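Local coordinates for hypothetical protein AGR_pAT_315 (Agrobacterium tumefaciens str. C58, PDB 1VQY) that is of unknown function but belongs to the NIPSNAP family, whose members adopt the dimeric alpha-beta barrel type of fold, at residues 53-56 with 61-64. Numbering follows the deposited sequence.
Sequences FVTD and SQVI
Phe53 and Ile64 form an antiparallel hydrogen-bonded pair near the turn end of the beta hairpin made by strands 49-55 and 62-69, two neighbouring strands of the antiparallel sheet in this ferredoxin-like, dimeric alpha-beta barrel fold. The axes of 53-55 and 62-64 come within 4.7 Å and run at 147° to each other. Phe53 N donates to Ile64 O at 2.7 Å, and Ile64 N returns a straighter bond to Phe53 O at 2.9 Å. Val54 faces Val63 as the non-hydrogen-bonded pair, and beyond it Thr55 N reaches Gln62 O at 3.1 Å. Where the strands part toward the turn, a direct bond gives way to a water that donates to Thr55 O and accepts from Gln62 N, the latter at 3.0 Å.

The two valines lie on the sheet face covered by helix 27-46, Val54 against Leu31 and Val63 against Met27 and Tyr30. Phe53, Thr55, Gln62 and Ile64 occupy the other face, where the second subunit packs: its Met66 meets Phe53, its Leu107 meets Thr55 and its Arg105 meets Gln62 and Ile64. Strand 49-55 also pairs antiparallel with a strand of that subunit, carrying the sheet across the interface. The Phe53 ring and Ile64 cross at a slant, CD2 lying 4.1 Å from the CG2 branch of Ile64. The other branch of Ile64 ends with CD1 4.0 Å from Thr55 OG1. Gln62 leaves the backbone with CG anti to N (chi1 180°) and stays extended through CD, which brings its amide beside the Thr55 hydroxyl. A twist at chi3 of 69° then presents the amide oxygen, and Thr55 OG1 donates to Gln62 OE1, at a modelled 2.5 Å that is very short and doubtful as an exact length.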
loop_
_atom_site.group_PDB
_atom_site.type_symbol
_atom_site.label_atom_id
_atom_site.label_comp_id
_atom_site.label_asym_id
_atom_site.label_seq_id
_atom_site.Cartn_x
_atom_site.Cartn_y
_atom_site.Cartn_z
ATOM N N PHE B 53 -11.215 7.601 17.865
ATOM C CA PHE B 53 -10.313 6.554 18.330
ATOM C C PHE B 53 -8.844 6.849 18.023
ATOM O O PHE B 53 -8.525 7.551 17.077
ATOM C CB PHE B 53 -10.661 5.210 17.687
ATOM C CG PHE B 53 -12.119 4.850 17.734
ATOM C CD1 PHE B 53 -12.694 4.348 18.900
ATOM C CD2 PHE B 53 -12.913 4.971 16.596
ATOM C CE1 PHE B 53 -14.028 4.007 18.946
ATOM C CE2 PHE B 53 -14.261 4.620 16.627
ATOM C CZ PHE B 53 -14.820 4.141 17.811
ATOM N N VAL B 54 -7.961 6.290 18.842
ATOM C CA VAL B 54 -6.534 6.245 18.564
ATOM C C VAL B 54 -6.169 4.773 18.537
ATOM O O VAL B 54 -6.555 4.043 19.436
ATOM C CB VAL B 54 -5.720 6.994 19.652
ATOM C CG1 VAL B 54 -4.211 6.912 19.377
ATOM C CG2 VAL B 54 -6.150 8.439 19.707
ATOM N N THR B 55 -5.459 4.339 17.497
ATOM C CA THR B 55 -5.152 2.921 17.286
ATOM C C THR B 55 -4.033 2.512 18.233
ATOM O O THR B 55 -3.024 3.198 18.293
ATOM C CB THR B 55 -4.693 2.647 15.827
ATOM O OG1 THR B 55 -5.693 3.084 14.911
ATOM C CG2 THR B 55 -4.445 1.173 15.586
ATOM N N ASP B 56 -4.210 1.404 18.953
ATOM C CA ASP B 56 -3.163 0.865 19.824
ATOM C C ASP B 56 -2.416 -0.316 19.198
ATOM O O ASP B 56 -1.247 -0.533 19.481
ATOM C CB ASP B 56 -3.749 0.430 21.178
ATOM C CG ASP B 56 -2.669 0.110 22.212
ATOM O OD1 ASP B 56 -1.804 0.988 22.465
ATOM O OD2 ASP B 56 -2.701 -1.003 22.775
ATOM N N SER B 61 0.241 5.917 15.367
ATOM C CA SER B 61 0.078 7.360 15.220
ATOM C C SER B 61 -1.119 7.652 14.308
ATOM O O SER B 61 -1.088 8.546 13.455
ATOM C CB SER B 61 1.380 8.010 14.747
ATOM O OG SER B 61 1.603 9.245 15.420
ATOM N N GLN B 62 -2.180 6.883 14.548
ATOM C CA GLN B 62 -3.371 6.850 13.718
ATOM C C GLN B 62 -4.577 7.301 14.539
ATOM O O GLN B 62 -4.835 6.759 15.616
ATOM C CB GLN B 62 -3.627 5.413 13.186
ATOM C CG GLN B 62 -4.864 5.304 12.309
ATOM C CD GLN B 62 -5.130 3.913 11.734
ATOM O OE1 GLN B 62 -5.476 2.968 12.458
ATOM N NE2 GLN B 62 -5.049 3.803 10.400
ATOM N N VAL B 63 -5.329 8.266 14.019
ATOM C CA VAL B 63 -6.639 8.631 14.575
ATOM C C VAL B 63 -7.768 8.159 13.640
ATOM O O VAL B 63 -7.616 8.175 12.438
ATOM C CB VAL B 63 -6.724 10.160 14.775
ATOM C CG1 VAL B 63 -8.066 10.554 15.303
ATOM C CG2 VAL B 63 -5.672 10.610 15.746
ATOM N N ILE B 64 -8.905 7.762 14.182
ATOM C CA ILE B 64 -10.073 7.359 13.366
ATOM C C ILE B 64 -11.325 7.964 13.972
ATOM O O ILE B 64 -11.589 7.765 15.164
ATOM C CB ILE B 64 -10.246 5.823 13.350
ATOM C CG1 ILE B 64 -9.074 5.153 12.625
ATOM C CG2 ILE B 64 -11.588 5.401 12.702
ATOM C CD1 ILE B 64 -9.033 3.635 12.802
HETATM O O HOH W 1 -2.234 5.450 17.148
#